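Local coordinates for protein phenylalanine--tRNA ligase beta subunit (Pyrococcus horikoshii, PDB 2CXI) that forms, with the alpha subunit, a tetrameric synthetase that joins L-phenylalanine to tRNA(Phe) at the expense of ATP, this chain being the N-terminal part of the beta subunit, at residues Glu22-Glu25 against Asp26-Leu29; Trp39-Gly43 against Lys44-Lys48; Gln121-Gln124 against Leu125-Ile129. All coordinates share one frame; numbering follows the deposited sequence.

Interaction 1. Residues Glu22-Glu25 against Asp26-Leu29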
loop_
_atom_site.group_PDB
_atom_site.type_symbol
_atom_site.label_atom_id
_atom_site.label_comp_id
_atom_site.label_asym_id
_atom_site.label_seq_id
_atom_site.Cartn_x
_atom_site.Cartn_y
_atom_site.Cartn_z
ATOM N N GLU A 22 -27.804 52.020 2.809
ATOM C CA GLU A 22 -28.483 52.453 4.029
ATOM C C GLU A 22 -28.927 51.248 4.894
ATOM O O GLU A 22 -28.811 51.287 6.113
ATOM C CB GLU A 22 -29.667 53.395 3.713
ATOM C CG GLU A 22 -30.500 53.739 4.943
ATOM C CD GLU A 22 -31.556 54.826 4.693
ATOM O OE1 GLU A 22 -31.551 55.436 3.621
ATOM O OE2 GLU A 22 -32.386 55.034 5.575
ATOM N N GLU A 23 -29.407 50.180 4.267
ATOM C CA GLU A 23 -29.757 48.937 4.995
ATOM C C GLU A 23 -28.506 48.203 5.552
ATOM O O GLU A 23 -28.552 47.623 6.651
ATOM C CB GLU A 23 -30.538 48.002 4.088
ATOM C CG GLU A 23 -31.968 48.494 3.799
ATOM C CD GLU A 23 -32.696 47.671 2.757
ATOM O OE1 GLU A 23 -32.053 47.222 1.801
ATOM O OE2 GLU A 23 -33.935 47.511 2.893
ATOM N N TRP A 24 -27.406 48.269 4.805
ATOM C CA TRP A 24 -26.107 47.674 5.209
ATOM C C TRP A 24 -25.589 48.235 6.527
ATOM O O TRP A 24 -24.916 47.547 7.291
ATOM C CB TRP A 24 -25.062 47.775 4.083
ATOM C CG TRP A 24 -25.066 46.502 3.212
ATOM C CD1 TRP A 24 -25.521 46.360 1.922
ATOM C CD2 TRP A 24 -24.634 45.199 3.625
ATOM N NE1 TRP A 24 -25.373 45.051 1.499
ATOM C CE2 TRP A 24 -24.868 44.306 2.538
ATOM C CE3 TRP A 24 -24.138 44.675 4.835
ATOM C CZ2 TRP A 24 -24.559 42.936 2.605
ATOM C CZ3 TRP A 24 -23.812 43.307 4.902
ATOM C CH2 TRP A 24 -24.048 42.454 3.789
ATOM N N GLU A 25 -25.971 49.477 6.798
ATOM C CA GLU A 25 -25.600 50.146 8.038
ATOM C C GLU A 25 -26.157 49.391 9.205
ATOM O O GLU A 25 -25.470 49.272 10.196
ATOM C CB GLU A 25 -26.162 51.576 8.085
ATOM C CG GLU A 25 -25.543 52.481 7.038
ATOM C CD GLU A 25 -24.184 53.019 7.427
ATOM O OE1 GLU A 25 -23.767 52.891 8.594
ATOM O OE2 GLU A 25 -23.523 53.569 6.539
ATOM N N ASP A 26 -27.385 48.894 9.103
ATOM C CA ASP A 26 -27.950 48.055 10.186
ATOM C C ASP A 26 -27.398 46.624 10.188
ATOM O O ASP A 26 -27.206 46.009 11.245
ATOM C CB ASP A 26 -29.485 48.005 10.106
ATOM C CG ASP A 26 -30.105 49.411 10.180
ATOM O OD1 ASP A 26 -29.618 50.245 10.964
ATOM O OD2 ASP A 26 -31.028 49.771 9.464
ATOM N N LEU A 27 -27.189 46.094 8.986
ATOM C CA LEU A 27 -26.750 44.720 8.810
ATOM C C LEU A 27 -25.416 44.436 9.481
ATOM O O LEU A 27 -25.257 43.397 10.134
ATOM C CB LEU A 27 -26.618 44.421 7.304
ATOM C CG LEU A 27 -27.722 43.584 6.662
ATOM C CD1 LEU A 27 -29.137 43.733 7.223
ATOM C CD2 LEU A 27 -27.653 43.700 5.136
ATOM N N VAL A 28 -24.451 45.324 9.292
ATOM C CA VAL A 28 -23.115 45.064 9.827
ATOM C C VAL A 28 -23.144 44.841 11.359
ATOM O O VAL A 28 -22.418 43.995 11.862
ATOM C CB VAL A 28 -22.060 46.104 9.405
ATOM C CG1 VAL A 28 -21.870 46.124 7.860
ATOM C CG2 VAL A 28 -22.392 47.532 9.934
ATOM N N LEU A 29 -23.992 45.585 12.072
ATOM C CA LEU A 29 -24.100 45.451 13.532
ATOM C C LEU A 29 -24.581 44.041 13.929
ATOM O O LEU A 29 -24.180 43.509 14.969
ATOM C CB LEU A 29 -25.012 46.547 14.114
ATOM C CG LEU A 29 -24.685 47.976 13.644
ATOM C CD1 LEU A 29 -25.733 49.046 14.025
ATOM C CD2 LEU A 29 -23.255 48.406 14.106
#
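Leu27 N donates to Glu23 O over 3.1 Å and Val28 N to Trp24 O over 3.0 Å, the i to i+4 pattern of an alpha helix, while Asp26 N adds a weak second bond to Glu23 O. On this one turn of backbone the indole of Trp24 is met by the side chain three residues on. Leu27 sends its CD2 branch over the face of the six-membered ring, 3.6 Å from the centroid and only 10° off the ring normal, so a methyl sits almost squarely above the pi system as a CH-pi contact. Closer to the backbone, Leu27 CB rests 3.5 Å from Trp24 CE3. Both side chains hold unusual first torsions, chi1 of -93° in Trp24 and -104° in Leu27, displaced from the staggered values, and these rotations go with the indole lying beneath the leucine branch. Val28 approaches from another direction: its CG1 methyl lies at the edge of the indole, near the ring plane, 4.0 Å from Trp24 CE3. The other methyl of Val28, CG2, lies 3.5 Å from Glu25 O.

The amphipathic character of helix 21-30 is plain here, for Trp24, Leu27 and Val28 are buried whereas Glu22, Glu23, Glu25 and Asp26 are exposed. The helix packs its apolar side against helix 8-15 and helix 62-72, with Ile69 touching both Trp24 and Leu27, and Val28 reaching Leu35 of strand 33-41. Phe47 and Phe19 each meet the indole in an edge-to-face arrangement. The buried ring nitrogen NE1 is satisfied by a hydrogen bond to Glu12 OE2, which helps to fix the rotation of the indole. On the exposed side, Glu23 OE1 accepts a hydrogen bond from Ser20 N.

Interaction 2. Residues Trp39-Gly43 against Lys44-Lys48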
loop_
_atom_site.group_PDB
_atom_site.type_symbol
_atom_site.label_atom_id
_atom_site.label_comp_id
_atom_site.label_asym_id
_atom_site.label_seq_id
_atom_site.Cartn_x
_atom_site.Cartn_y
_atom_site.Cartn_z
ATOM N N TRP A 39 -16.020 51.967 -0.432
ATOM C CA TRP A 39 -15.486 52.579 -1.657
ATOM C C TRP A 39 -15.804 51.669 -2.858
ATOM O O TRP A 39 -16.252 50.528 -2.706
ATOM C CB TRP A 39 -13.966 52.822 -1.546
ATOM C CG TRP A 39 -13.141 51.537 -1.582
ATOM C CD1 TRP A 39 -12.466 51.020 -2.652
ATOM C CD2 TRP A 39 -12.926 50.615 -0.491
ATOM N NE1 TRP A 39 -11.845 49.843 -2.291
ATOM C CE2 TRP A 39 -12.113 49.574 -0.972
ATOM C CE3 TRP A 39 -13.339 50.575 0.856
ATOM C CZ2 TRP A 39 -11.699 48.495 -0.154
ATOM C CZ3 TRP A 39 -12.935 49.505 1.662
ATOM C CH2 TRP A 39 -12.137 48.477 1.148
ATOM N N GLU A 40 -15.607 52.209 -4.048
ATOM C CA GLU A 40 -15.806 51.462 -5.282
ATOM C C GLU A 40 -14.482 51.342 -6.000
ATOM O O GLU A 40 -13.639 52.236 -5.901
ATOM C CB GLU A 40 -16.756 52.214 -6.192
ATOM C CG GLU A 40 -18.154 51.701 -6.231
ATOM C CD GLU A 40 -19.053 52.561 -7.096
ATOM O OE1 GLU A 40 -20.108 52.990 -6.590
ATOM O OE2 GLU A 40 -18.708 52.785 -8.271
ATOM N N GLU A 41 -14.306 50.226 -6.704
ATOM C CA GLU A 41 -13.189 50.019 -7.612
ATOM C C GLU A 41 -13.755 49.414 -8.868
ATOM O O GLU A 41 -14.346 48.334 -8.818
ATOM C CB GLU A 41 -12.156 49.069 -7.037
ATOM C CG GLU A 41 -11.386 49.630 -5.868
ATOM C CD GLU A 41 -10.347 48.654 -5.349
ATOM O OE1 GLU A 41 -9.545 48.161 -6.173
ATOM O OE2 GLU A 41 -10.320 48.396 -4.124
ATOM N N ASN A 42 -13.544 50.116 -9.985
ATOM C CA ASN A 42 -14.249 49.907 -11.267
ATOM C C ASN A 42 -15.689 49.413 -11.130
ATOM O O ASN A 42 -16.047 48.303 -11.542
ATOM C CB ASN A 42 -13.440 49.023 -12.226
ATOM C CG ASN A 42 -12.761 47.869 -11.515
ATOM O OD1 ASN A 42 -11.516 47.764 -11.502
ATOM N ND2 ASN A 42 -13.569 46.995 -10.898
ATOM N N GLY A 43 -16.516 50.246 -10.527
ATOM C CA GLY A 43 -17.918 49.931 -10.387
ATOM C C GLY A 43 -18.246 48.914 -9.312
ATOM O O GLY A 43 -19.425 48.713 -9.017
ATOM N N LYS A 44 -17.242 48.275 -8.714
ATOM C CA LYS A 44 -17.527 47.253 -7.704
ATOM C C LYS A 44 -17.389 47.814 -6.285
ATOM O O LYS A 44 -16.403 48.461 -5.998
ATOM C CB LYS A 44 -16.628 46.033 -7.910
ATOM C CG LYS A 44 -16.910 44.927 -6.954
ATOM C CD LYS A 44 -17.053 43.606 -7.715
ATOM C CE LYS A 44 -15.709 42.919 -7.853
ATOM N NZ LYS A 44 -15.249 42.292 -6.579
ATOM N N VAL A 45 -18.378 47.561 -5.423
ATOM C CA VAL A 45 -18.386 48.132 -4.074
ATOM C C VAL A 45 -17.658 47.216 -3.056
ATOM O O VAL A 45 -17.925 46.001 -2.998
ATOM C CB VAL A 45 -19.837 48.473 -3.594
ATOM C CG1 VAL A 45 -19.853 48.991 -2.149
ATOM C CG2 VAL A 45 -20.528 49.487 -4.551
ATOM N N TYR A 46 -16.810 47.834 -2.229
ATOM C CA TYR A 46 -16.110 47.171 -1.122
ATOM C C TYR A 46 -16.414 47.854 0.200
ATOM O O TYR A 46 -16.673 49.075 0.226
ATOM C CB TYR A 46 -14.605 47.204 -1.368
ATOM C CG TYR A 46 -14.213 46.354 -2.543
ATOM C CD1 TYR A 46 -13.972 44.996 -2.389
ATOM C CD2 TYR A 46 -14.117 46.911 -3.835
ATOM C CE1 TYR A 46 -13.619 44.200 -3.497
ATOM C CE2 TYR A 46 -13.768 46.134 -4.933
ATOM C CZ TYR A 46 -13.518 44.784 -4.764
ATOM O OH TYR A 46 -13.163 44.013 -5.862
ATOM N N PHE A 47 -16.456 47.057 1.270
ATOM C CA PHE A 47 -16.510 47.551 2.634
ATOM C C PHE A 47 -15.207 47.196 3.366
ATOM O O PHE A 47 -14.615 46.111 3.142
ATOM C CB PHE A 47 -17.669 46.904 3.424
ATOM C CG PHE A 47 -19.017 46.969 2.778
ATOM C CD1 PHE A 47 -19.402 48.033 1.943
ATOM C CD2 PHE A 47 -19.983 46.001 3.124
ATOM C CE1 PHE A 47 -20.678 48.085 1.412
ATOM C CE2 PHE A 47 -21.281 46.060 2.612
ATOM C CZ PHE A 47 -21.638 47.098 1.758
ATOM N N LYS A 48 -14.754 48.099 4.229
ATOM C CA LYS A 48 -13.858 47.709 5.300
ATOM C C LYS A 48 -14.705 47.560 6.577
ATOM O O LYS A 48 -15.393 48.497 7.016
ATOM C CB LYS A 48 -12.721 48.698 5.523
ATOM C CG LYS A 48 -11.737 48.203 6.629
ATOM C CD LYS A 48 -10.543 49.144 6.794
ATOM C CE LYS A 48 -9.867 49.442 5.443
ATOM N NZ LYS A 48 -9.018 48.301 4.962
#
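Trp39 and Tyr46 face each other across a beta hairpin in which strand 33-41 turns back into strand 44-51 at the surface, beside strand 3-7 in a three-stranded antiparallel sheet. A type I' turn from Glu41 to Lys44 closes it, with Asn42 and Gly43 both at positive phi. Paired backbone bonds join Glu41 with Lys44 and Trp39 with Tyr46; Tyr46 N to Trp39 O, at 2.8 Å, is nearly straight (176°). Between these hydrogen-bonded pairs, Glu40 and Val45 form a non-hydrogen-bonded pair whose side chains lie on the other face, where Glu40 CG meets Val45 CG2 at 3.7 Å.

The indole of Trp39 folds across its strand partner because CG stands between the backbone N and the carbonyl carbon (chi1 71°). Tyr46 CB then lies over its face, 3.6 Å from the six-membered-ring centroid, in a CH-pi contact. The phenol ring is slid well aside from the five-membered ring, the two planes near parallel but barely overlapping. Farther along, Trp39 CZ3 comes 3.4 Å from Lys48 N. Lys44 NZ is hydrogen-bonded to Tyr46 OH and also forms a salt bridge with Asp117, and Lys48 NZ pairs with Asp5. In the plane of the indole, Trp39 NE1 donates to the anti lone pair of Glu41 OE2, at 2.8 Å and 173°.

Interaction 3. Residues Gln121-Gln124 against Leu125-Ile129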
loop_
_atom_site.group_PDB
_atom_site.type_symbol
_atom_site.label_atom_id
_atom_site.label_comp_id
_atom_site.label_asym_id
_atom_site.label_seq_id
_atom_site.Cartn_x
_atom_site.Cartn_y
_atom_site.Cartn_z
ATOM N N GLN A 121 -10.832 36.292 0.198
ATOM C CA GLN A 121 -11.368 36.106 1.546
ATOM C C GLN A 121 -10.638 34.971 2.341
ATOM O O GLN A 121 -10.309 35.104 3.545
ATOM C CB GLN A 121 -12.866 35.812 1.479
ATOM C CG GLN A 121 -13.735 37.040 1.212
ATOM C CD GLN A 121 -13.453 38.141 2.236
ATOM O OE1 GLN A 121 -13.652 37.938 3.441
ATOM N NE2 GLN A 121 -12.893 39.252 1.775
HETATM N N MSE A 122 -10.435 33.848 1.668
HETATM C CA MSE A 122 -9.761 32.699 2.281
HETATM C C MSE A 122 -8.349 33.100 2.709
HETATM O O MSE A 122 -7.952 32.832 3.840
HETATM C CB MSE A 122 -9.766 31.530 1.292
HETATM C CG MSE A 122 -9.237 30.187 1.799
HETATM SE SE MSE A 122 -9.122 28.861 0.257
HETATM C CE MSE A 122 -10.373 29.823 -0.860
ATOM N N ILE A 123 -7.605 33.787 1.836
ATOM C CA ILE A 123 -6.273 34.322 2.168
ATOM C C ILE A 123 -6.252 35.374 3.300
ATOM O O ILE A 123 -5.396 35.329 4.190
ATOM C CB ILE A 123 -5.555 34.883 0.884
ATOM C CG1 ILE A 123 -5.307 33.746 -0.130
ATOM C CG2 ILE A 123 -4.266 35.633 1.250
ATOM C CD1 ILE A 123 -4.566 34.166 -1.455
ATOM N N GLN A 124 -7.172 36.333 3.250
ATOM C CA GLN A 124 -7.248 37.350 4.302
ATOM C C GLN A 124 -7.594 36.683 5.662
ATOM O O GLN A 124 -7.027 37.045 6.696
ATOM C CB GLN A 124 -8.326 38.348 3.953
ATOM C CG GLN A 124 -8.484 39.442 4.955
ATOM C CD GLN A 124 -9.460 40.507 4.483
ATOM O OE1 GLN A 124 -9.110 41.686 4.416
ATOM N NE2 GLN A 124 -10.696 40.101 4.215
ATOM N N LEU A 125 -8.502 35.713 5.630
ATOM C CA LEU A 125 -8.902 34.989 6.850
ATOM C C LEU A 125 -7.720 34.214 7.458
ATOM O O LEU A 125 -7.444 34.254 8.674
ATOM C CB LEU A 125 -10.127 34.102 6.608
ATOM C CG LEU A 125 -10.661 33.342 7.845
ATOM C CD1 LEU A 125 -11.077 34.302 8.952
ATOM C CD2 LEU A 125 -11.826 32.449 7.419
ATOM N N GLN A 126 -6.967 33.578 6.586
ATOM C CA GLN A 126 -5.739 32.908 6.974
ATOM C C GLN A 126 -4.791 33.894 7.691
ATOM O O GLN A 126 -4.282 33.613 8.783
ATOM C CB GLN A 126 -5.181 32.250 5.697
ATOM C CG GLN A 126 -3.796 31.860 5.656
ATOM C CD GLN A 126 -3.484 31.164 4.323
ATOM O OE1 GLN A 126 -2.610 30.336 4.277
ATOM N NE2 GLN A 126 -4.222 31.497 3.257
ATOM N N GLU A 127 -4.606 35.086 7.123
ATOM C CA GLU A 127 -3.754 36.083 7.741
ATOM C C GLU A 127 -4.361 36.653 9.017
ATOM O O GLU A 127 -3.651 36.843 9.992
ATOM C CB GLU A 127 -3.446 37.227 6.764
ATOM C CG GLU A 127 -2.723 36.784 5.491
ATOM C CD GLU A 127 -2.688 37.840 4.365
ATOM O OE1 GLU A 127 -3.278 38.957 4.494
ATOM O OE2 GLU A 127 -2.058 37.545 3.328
ATOM N N LYS A 128 -5.643 36.999 9.000
ATOM C CA LYS A 128 -6.268 37.615 10.207
ATOM C C LYS A 128 -6.282 36.646 11.378
ATOM O O LYS A 128 -5.987 37.023 12.513
ATOM C CB LYS A 128 -7.695 38.071 9.918
ATOM C CG LYS A 128 -7.796 39.107 8.801
ATOM C CD LYS A 128 -7.182 40.471 9.187
ATOM C CE LYS A 128 -6.994 41.316 7.935
ATOM N NZ LYS A 128 -6.561 42.733 8.274
ATOM N N ILE A 129 -6.593 35.369 11.126
ATOM C CA ILE A 129 -6.502 34.400 12.234
ATOM C C ILE A 129 -5.073 34.308 12.793
ATOM O O ILE A 129 -4.860 34.339 14.018
ATOM C CB ILE A 129 -7.035 32.980 11.824
ATOM C CG1 ILE A 129 -8.554 33.057 11.526
ATOM C CG2 ILE A 129 -6.724 31.964 12.967
ATOM C CD1 ILE A 129 -9.132 31.778 11.026
#
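Gln124 meets Lys128 one helical turn later, the two chains crossing so that Gln124 CG lies 3.8 Å from Lys128 CE. The carbonyl oxygen of Gln124 is engaged twice. It accepts from Lys128 N over 2.7 Å at an angle of 164°, and Lys128 CG comes within 3.0 Å of the same Gln124 O, a tight approach set by the first torsion of the lysine (chi1 -60°), which keeps CG beside the backbone N. Beyond CG the lysine bends at chi2, and CE comes to lie beside Gln124 CG. Gln124 itself is stretched beyond CG and carries its amide outward. Both polar ends find partners in the N-terminal strand 3-7: Gln124 NE2 donates to Asp5 O and Lys128 NZ to Lys3 O, so the aliphatic parts touch each other while the tips grip a neighbouring backbone. Gln121, buried, turns to strand 3-7 as Gln124 does, its NE2 donating to Asp5 O and its OE1 accepting from Ala62 N.

The run belongs to helix 116-133, within the B3/4 domain, the region associated with amino acid editing in this synthetase family. One side of the helix is buried against the rest of the domain, and Leu125 lies on it. Leu125 N donates to Gln121 O at 2.8 Å, one of the successive i to i+4 bonds of a regular alpha helix, and Leu125 CB sits 3.2 Å from that same Gln121 O. The end of the leucine leaves this turn and touches Met250 of helix 240-255, which the selenomethionine at Met122 also reaches, together with Leu254 and with Ile144 of strand 140-146.

Ile123 is exposed and lies side by side with Glu127, the two pointing the same way. The isoleucine offers its CG2 methyl, 3.6 Å from Glu127 OE2, while its carbonyl oxygen, Ile123 O, has Glu127 CG 3.3 Å away.

In the fold
Along the chain the three local contacts come in series. Interactions 1 and 2 lie on consecutive elements, helix 21-30 and the hairpin of strands 33-41 and 44-51, with centres 16 Å apart; they meet directly where Trp24 CD2 lies 3.6 Å from Phe47 CE2. Interaction 3, on helix 116-133 of the B3/4 domain, touches neither: its centre is 23 Å from interaction 1 and 19 Å from interaction 2, with nearest atoms about 11 Å and about 7 Å away. Strand 3-7 bridges the gap, pairing with strand 44-51; the carboxylate of Asp5 pairs with Lys48 while its backbone carbonyl accepts from the glutamines of interaction 3, so the N-terminal sheet is tied to the B3/4 domain.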